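Local coordinates for protein hdh assembly factor Kustc1130 (Kuenenia stuttgartiensis, PDB 6HIF) that probably acts as an assembly factor for hydrazine dehydrogenase, binding to the multisubunit complex of that enzyme through a small all-beta domain, at residues V45-K50 and C56-N61; I40-V45 and K106-S111. All coordinates share one frame; numbering follows the deposited sequence.

Contact 1 (V45-K50 and C56-N61); sequences VGAEIK and CTTGNN
Glu48 and Thr57 form a non-hydrogen-bonded pair in the antiparallel beta hairpin of strands 48-51 and 54-57. Next to them Ile49 and Cys56 form the hydrogen-bonded pair. Ile49 N gives Cys56 O a bond of 2.8 Å that is almost straight, at 176°, and Cys56 N returns one to Ile49 O. A disulfide from Cys56 to Cys64 ties this hairpin to strand 63-68. The pairing runs on past the strand end, where Thr58 N binds Ala47 O at 2.8 Å.

The CB of Thr58 is directed toward segment 45-50 and lies 3.7 Å from Ala47 O. There the side chain branches. OG1 sits between the backbone N and the carbonyl carbon (chi1 66°), where Gly46 N and Ala47 N each make a weak hydrogen bond to it. Its stronger partner is Ile44 O, just before the segment. The other branch, CG2, passes Ala47 O at 3.4 Å. It meets Ile49 CD1 at 3.6 Å, the two side chains crossing nearly at right angles. A valine in its place would probably leave Ile44 O without its hydroxyl partner and cost both amides their weak bonds. Gly46 N also reaches Thr58 O at 3.0 Å, standing above the carbonyl plane by 39°.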
ATOM      1  N   VAL Y  45     -38.934   5.820  74.044  1.00 43.83           N
ATOM      2  CA  VAL Y  45     -37.986   4.738  73.832  1.00 46.51           C
ATOM      3  C   VAL Y  45     -38.478   3.496  74.572  1.00 50.02           C
ATOM      4  O   VAL Y  45     -38.800   3.562  75.759  1.00 52.96           O
ATOM      5  CB  VAL Y  45     -36.567   5.132  74.287  1.00 47.49           C
ATOM      6  CG1 VAL Y  45     -35.567   4.000  74.093  1.00 45.97           C
ATOM      7  CG2 VAL Y  45     -36.084   6.409  73.605  1.00 49.92           C
ATOM      8  N   GLY Y  46     -38.535   2.371  73.849  1.00 50.27           N
ATOM      9  CA  GLY Y  46     -38.878   1.085  74.436  1.00 48.73           C
ATOM     10  C   GLY Y  46     -40.385   0.840  74.477  1.00 48.13           C
ATOM     11  O   GLY Y  46     -40.843  -0.071  75.165  1.00 47.49           O
ATOM     12  N   ALA Y  47     -41.144   1.660  73.743  1.00 49.64           N
ATOM     13  CA  ALA Y  47     -42.567   1.426  73.555  1.00 54.64           C
ATOM     14  C   ALA Y  47     -42.765   0.321  72.521  1.00 58.21           C
ATOM     15  O   ALA Y  47     -41.972   0.191  71.589  1.00 60.86           O
ATOM     16  CB  ALA Y  47     -43.259   2.698  73.129  1.00 52.42           C
ATOM     17  N   GLU Y  48     -43.827  -0.472  72.699  1.00 60.84           N
ATOM     18  CA  GLU Y  48     -44.127  -1.543  71.762  1.00 64.22           C
ATOM     19  C   GLU Y  48     -45.320  -1.150  70.894  1.00 58.42           C
ATOM     20  O   GLU Y  48     -46.373  -0.766  71.402  1.00 54.09           O
ATOM     21  CB  GLU Y  48     -44.278  -2.895  72.470  1.00 71.78           C
ATOM     22  CG  GLU Y  48     -45.258  -2.877  73.631  1.00 79.65           C
ATOM     23  CD  GLU Y  48     -45.540  -4.236  74.249  1.00 84.91           C
ATOM     24  OE1 GLU Y  48     -45.272  -4.401  75.457  1.00 86.81           O
ATOM     25  OE2 GLU Y  48     -46.036  -5.126  73.521  1.00 87.73           O
ATOM     26  N   ILE Y  49     -45.119  -1.248  69.575  1.00 55.19           N
ATOM     27  CA  ILE Y  49     -46.137  -0.916  68.595  1.00 56.57           C
ATOM     28  C   ILE Y  49     -46.627  -2.208  67.945  1.00 57.12           C
ATOM     29  O   ILE Y  49     -45.835  -2.986  67.413  1.00 56.99           O
ATOM     30  CB  ILE Y  49     -45.596   0.091  67.556  1.00 58.48           C
ATOM     31  CG1 ILE Y  49     -44.998   1.334  68.225  1.00 57.39           C
ATOM     32  CG2 ILE Y  49     -46.676   0.456  66.545  1.00 58.08           C
ATOM     33  CD1 ILE Y  49     -44.317   2.285  67.272  1.00 55.48           C
ATOM     34  N   LYS Y  50     -47.947  -2.418  68.011  1.00 59.12           N
ATOM     35  CA  LYS Y  50     -48.605  -3.543  67.367  1.00 62.10           C
ATOM     36  C   LYS Y  50     -49.391  -3.038  66.158  1.00 61.31           C
ATOM     37  O   LYS Y  50     -50.283  -2.202  66.296  1.00 59.61           O
ATOM     38  CB  LYS Y  50     -49.554  -4.238  68.349  1.00 66.03           C
ATOM     39  CG  LYS Y  50     -49.021  -5.490  69.031  1.00 68.89           C
ATOM     40  CD  LYS Y  50     -50.039  -6.125  69.956  1.00 73.46           C
ATOM     41  CE  LYS Y  50     -49.905  -7.630  70.044  1.00 78.18           C
ATOM     42  NZ  LYS Y  50     -50.794  -8.207  71.080  1.00 79.34           N
ATOM     43  N   CYS Y  56     -43.158  -4.302  67.073  1.00 59.62           N
ATOM     44  CA  CYS Y  56     -41.887  -3.602  67.040  1.00 59.43           C
ATOM     45  C   CYS Y  56     -41.719  -2.828  68.346  1.00 58.67           C
ATOM     46  O   CYS Y  56     -42.637  -2.144  68.795  1.00 58.36           O
ATOM     47  CB  CYS Y  56     -41.825  -2.676  65.829  1.00 60.76           C
ATOM     48  SG  CYS Y  56     -40.465  -1.477  65.864  1.00 62.54           S
ATOM     49  N   THR Y  57     -40.540  -2.961  68.956  1.00 58.57           N
ATOM     50  CA  THR Y  57     -40.191  -2.202  70.145  1.00 57.98           C
ATOM     51  C   THR Y  57     -39.263  -1.053  69.744  1.00 55.06           C
ATOM     52  O   THR Y  57     -38.186  -1.280  69.193  1.00 53.03           O
ATOM     53  CB  THR Y  57     -39.701  -3.136  71.264  1.00 61.05           C
ATOM     54  OG1 THR Y  57     -39.341  -2.336  72.389  1.00 63.28           O
ATOM     55  CG2 THR Y  57     -38.540  -4.021  70.862  1.00 61.80           C
ATOM     56  N   THR Y  58     -39.706   0.181  70.027  1.00 51.73           N
ATOM     57  CA  THR Y  58     -39.091   1.391  69.501  1.00 49.96           C
ATOM     58  C   THR Y  58     -37.697   1.598  70.084  1.00 50.48           C
ATOM     59  O   THR Y  58     -37.463   1.340  71.263  1.00 51.50           O
ATOM     60  CB  THR Y  58     -39.935   2.640  69.794  1.00 48.84           C
ATOM     61  OG1 THR Y  58     -39.955   2.864  71.205  1.00 49.60           O
ATOM     62  CG2 THR Y  58     -41.348   2.557  69.259  1.00 48.49           C
ATOM     63  N   GLY Y  59     -36.787   2.087  69.233  1.00 51.29           N
ATOM     64  CA  GLY Y  59     -35.467   2.530  69.650  1.00 49.09           C
ATOM     65  C   GLY Y  59     -35.483   4.005  70.039  1.00 48.22           C
ATOM     66  O   GLY Y  59     -36.468   4.491  70.590  1.00 47.06           O
ATOM     67  N   ASN Y  60     -34.392   4.711  69.730  1.00 50.06           N
ATOM     68  CA  ASN Y  60     -34.242   6.114  70.085  1.00 50.92           C
ATOM     69  C   ASN Y  60     -35.167   6.985  69.233  1.00 51.40           C
ATOM     70  O   ASN Y  60     -35.569   8.062  69.669  1.00 53.18           O
ATOM     71  CB  ASN Y  60     -32.781   6.566  70.006  1.00 52.79           C
ATOM     72  CG  ASN Y  60     -31.898   5.922  71.055  1.00 53.22           C
ATOM     73  OD1 ASN Y  60     -32.390   5.285  71.985  1.00 50.94           O
ATOM     74  ND2 ASN Y  60     -30.593   6.092  70.917  1.00 54.93           N
ATOM     75  N   ASN Y  61     -35.494   6.509  68.023  1.00 50.53           N
ATOM     76  CA  ASN Y  61     -36.391   7.183  67.096  1.00 49.33           C
ATOM     77  C   ASN Y  61     -37.757   7.361  67.739  1.00 49.57           C
ATOM     78  O   ASN Y  61     -38.407   8.383  67.545  1.00 52.94           O
ATOM     79  CB  ASN Y  61     -36.725   6.313  65.884  1.00 49.70           C
ATOM     80  CG  ASN Y  61     -35.563   6.068  64.954  1.00 53.92           C
ATOM     81  OD1 ASN Y  61     -34.502   5.612  65.376  1.00 58.22           O
ATOM     82  ND2 ASN Y  61     -35.771   6.347  63.678  1.00 54.95           N
TER

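Contact 2 (I40-V45 and K106-S111); sequences IGTPIV and KARHPS
Thr42 and Arg108 meet where the short strand 42-43, which pairs antiparallel with strand 31-39 in a mixed beta sheet, faces the C-terminal tail that follows strand 96-102. The contact is made by side chains.

The apolar part is small. Ile44 CD1 rests on Ala107 CB at 3.9 Å. With CG1 anti to the carbonyl carbon (chi1 -51°), the Ile44 chain runs toward the tail. Glu79 of strand 71-79 and Ala39 of strand 31-39 also touch both of these residues, so the pair packs against two further strands.

The second group is polar against apolar, around the guanidinium of Arg108. The arginine chain is extended from CG to NE and crosses Ile40 and Thr42 at about right angles. The methyl CD1 of Ile40 lies 3.8 Å from Arg108 NH1. Thr42 CG2 lies 3.6 Å from Arg108 NH2. Both are van der Waals contacts.

Polar atoms come close without bonding. Thr42 OG1 is near the guanidinium, but the angle is poor for a hydrogen bond. This hydroxyl is instead bonded to Ala39 O. Arg108 also packs on the backbone of a chain of another protein in the assembly. Within segment 40-45, the atom nearest Arg108 NE is Thr42 OG1, at 3.4 Å.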
ATOM      1  N   ILE Y  40     -45.654  14.228  74.380  1.00 43.81           N
ATOM      2  CA  ILE Y  40     -45.656  15.678  74.211  1.00 44.12           C
ATOM      3  C   ILE Y  40     -44.344  16.167  73.596  1.00 44.17           C
ATOM      4  O   ILE Y  40     -43.655  17.007  74.174  1.00 44.67           O
ATOM      5  CB  ILE Y  40     -46.032  16.450  75.498  1.00 43.46           C
ATOM      6  CG1 ILE Y  40     -45.301  15.932  76.742  1.00 41.34           C
ATOM      7  CG2 ILE Y  40     -47.545  16.483  75.686  1.00 44.44           C
ATOM      8  CD1 ILE Y  40     -44.993  16.994  77.774  1.00 40.50           C
ATOM      9  N   GLY Y  41     -44.016  15.635  72.412  1.00 44.22           N
ATOM     10  CA  GLY Y  41     -42.913  16.151  71.619  1.00 47.20           C
ATOM     11  C   GLY Y  41     -41.720  15.202  71.568  1.00 47.80           C
ATOM     12  O   GLY Y  41     -41.100  15.049  70.519  1.00 50.19           O
ATOM     13  N   THR Y  42     -41.402  14.582  72.710  1.00 49.14           N
ATOM     14  CA  THR Y  42     -40.206  13.760  72.820  1.00 50.73           C
ATOM     15  C   THR Y  42     -40.528  12.324  72.413  1.00 48.68           C
ATOM     16  O   THR Y  42     -41.610  11.827  72.719  1.00 49.88           O
ATOM     17  CB  THR Y  42     -39.557  13.868  74.209  1.00 50.52           C
ATOM     18  OG1 THR Y  42     -40.581  13.755  75.194  1.00 51.53           O
ATOM     19  CG2 THR Y  42     -38.802  15.164  74.410  1.00 52.32           C
ATOM     20  N   PRO Y  43     -39.611  11.626  71.698  1.00 46.12           N
ATOM     21  CA  PRO Y  43     -39.827  10.228  71.317  1.00 45.19           C
ATOM     22  C   PRO Y  43     -39.819   9.283  72.516  1.00 45.45           C
ATOM     23  O   PRO Y  43     -39.016   9.447  73.432  1.00 47.40           O
ATOM     24  CB  PRO Y  43     -38.639   9.914  70.393  1.00 42.93           C
ATOM     25  CG  PRO Y  43     -37.572  10.906  70.784  1.00 42.12           C
ATOM     26  CD  PRO Y  43     -38.328  12.149  71.202  1.00 44.68           C
ATOM     27  N   ILE Y  44     -40.726   8.296  72.494  1.00 44.54           N
ATOM     28  CA  ILE Y  44     -40.802   7.290  73.544  1.00 42.19           C
ATOM     29  C   ILE Y  44     -39.896   6.123  73.163  1.00 42.32           C
ATOM     30  O   ILE Y  44     -40.072   5.520  72.106  1.00 41.62           O
ATOM     31  CB  ILE Y  44     -42.255   6.833  73.787  1.00 39.84           C
ATOM     32  CG1 ILE Y  44     -43.209   8.013  73.991  1.00 38.54           C
ATOM     33  CG2 ILE Y  44     -42.316   5.861  74.954  1.00 40.26           C
ATOM     34  CD1 ILE Y  44     -44.667   7.628  74.052  1.00 37.00           C
ATOM     35  N   VAL Y  45     -38.934   5.820  74.044  1.00 43.83           N
ATOM     36  CA  VAL Y  45     -37.986   4.738  73.832  1.00 46.51           C
ATOM     37  C   VAL Y  45     -38.478   3.496  74.572  1.00 50.02           C
ATOM     38  O   VAL Y  45     -38.800   3.562  75.759  1.00 52.96           O
ATOM     39  CB  VAL Y  45     -36.567   5.132  74.287  1.00 47.49           C
ATOM     40  CG1 VAL Y  45     -35.567   4.000  74.093  1.00 45.97           C
ATOM     41  CG2 VAL Y  45     -36.084   6.409  73.605  1.00 49.92           C
ATOM     42  N   LYS Y 106     -47.842  11.789  80.586  1.00 51.69           N
ATOM     43  CA  LYS Y 106     -47.710  10.686  81.526  1.00 51.99           C
ATOM     44  C   LYS Y 106     -46.799   9.607  80.945  1.00 50.78           C
ATOM     45  O   LYS Y 106     -46.348   8.725  81.672  1.00 52.37           O
ATOM     46  CB  LYS Y 106     -49.084  10.110  81.888  1.00 54.33           C
ATOM     47  CG  LYS Y 106     -49.972  10.995  82.755  1.00 57.64           C
ATOM     48  CD  LYS Y 106     -51.420  10.536  82.773  1.00 60.70           C
ATOM     49  CE  LYS Y 106     -52.361  11.473  83.501  1.00 63.08           C
ATOM     50  NZ  LYS Y 106     -52.202  11.374  84.970  1.00 68.44           N
ATOM     51  N   ALA Y 107     -46.525   9.693  79.636  1.00 49.98           N
ATOM     52  CA  ALA Y 107     -45.726   8.701  78.934  1.00 49.57           C
ATOM     53  C   ALA Y 107     -44.247   9.086  78.944  1.00 51.06           C
ATOM     54  O   ALA Y 107     -43.427   8.401  78.339  1.00 49.78           O
ATOM     55  CB  ALA Y 107     -46.242   8.539  77.527  1.00 48.97           C
ATOM     56  N   ARG Y 108     -43.920  10.185  79.637  1.00 54.77           N
ATOM     57  CA  ARG Y 108     -42.564  10.707  79.701  1.00 56.25           C
ATOM     58  C   ARG Y 108     -41.914  10.251  81.002  1.00 59.82           C
ATOM     59  O   ARG Y 108     -42.385  10.603  82.084  1.00 68.49           O
ATOM     60  CB  ARG Y 108     -42.608  12.234  79.616  1.00 56.60           C
ATOM     61  CG  ARG Y 108     -41.358  12.869  79.026  1.00 56.56           C
ATOM     62  CD  ARG Y 108     -41.536  14.367  78.910  1.00 56.52           C
ATOM     63  NE  ARG Y 108     -40.382  15.031  78.319  1.00 56.37           N
ATOM     64  CZ  ARG Y 108     -40.302  16.339  78.100  1.00 56.65           C
ATOM     65  NH1 ARG Y 108     -41.294  17.138  78.464  1.00 56.23           N
ATOM     66  NH2 ARG Y 108     -39.231  16.844  77.513  1.00 55.78           N
ATOM     67  N   HIS Y 109     -40.830   9.475  80.884  1.00 61.51           N
ATOM     68  CA  HIS Y 109     -40.227   8.819  82.034  1.00 70.34           C
ATOM     69  C   HIS Y 109     -38.763   9.228  82.190  1.00 74.38           C
ATOM     70  O   HIS Y 109     -38.038   9.312  81.200  1.00 65.52           O
ATOM     71  CB  HIS Y 109     -40.405   7.297  81.943  1.00 67.32           C
ATOM     72  CG  HIS Y 109     -41.827   6.859  82.046  1.00 67.09           C
ATOM     73  ND1 HIS Y 109     -42.573   7.031  83.200  1.00 71.91           N
ATOM     74  CD2 HIS Y 109     -42.640   6.257  81.154  1.00 65.63           C
ATOM     75  CE1 HIS Y 109     -43.785   6.548  83.013  1.00 74.25           C
ATOM     76  NE2 HIS Y 109     -43.850   6.072  81.764  1.00 71.00           N
ATOM     77  N   PRO Y 110     -38.295   9.503  83.435  1.00 85.06           N
ATOM     78  CA  PRO Y 110     -36.897   9.862  83.685  1.00 91.53           C
ATOM     79  C   PRO Y 110     -35.905   8.850  83.121  1.00 97.52           C
ATOM     80  O   PRO Y 110     -36.112   7.643  83.234  1.00103.63           O
ATOM     81  CB  PRO Y 110     -36.806   9.914  85.219  1.00 93.51           C
ATOM     82  CG  PRO Y 110     -38.212  10.279  85.643  1.00 97.64           C
ATOM     83  CD  PRO Y 110     -39.102   9.533  84.668  1.00 92.47           C
ATOM     84  N   SER Y 111     -34.833   9.380  82.516  1.00104.83           N
ATOM     85  CA  SER Y 111     -33.775   8.623  81.864  1.00106.37           C
ATOM     86  C   SER Y 111     -34.361   7.639  80.845  1.00 94.84           C
ATOM     87  O   SER Y 111     -33.711   7.316  79.854  1.00 84.46           O
ATOM     88  CB  SER Y 111     -32.848   7.944  82.859  1.00113.43           C
ATOM     89  OG  SER Y 111     -33.433   6.771  83.405  1.00123.40           O
TER

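In the fold
Contact 1 is a hairpin pairing between neighbours in sequence, whereas contact 2 brings together parts 61 residues apart at their closest ends. Their chemistry differs accordingly: backbone hydrogen bonds dominate the first, side-chain packing the second. Contact 1 is partly buried and lies nearer the middle of the chain. Contact 2 is buried although its centre lies about 15 Å from the chain centre. A chain of another protein reaches both, through more residues at contact 2. The two share Val45, and their centres are about 12 Å apart. The Thr58 hydroxyl ties contact 1 to segment 40-45. Pro43 also packs on the backbone oxygens of Asn60 and Asn61. Strand 71-79 touches side chains of both contacts.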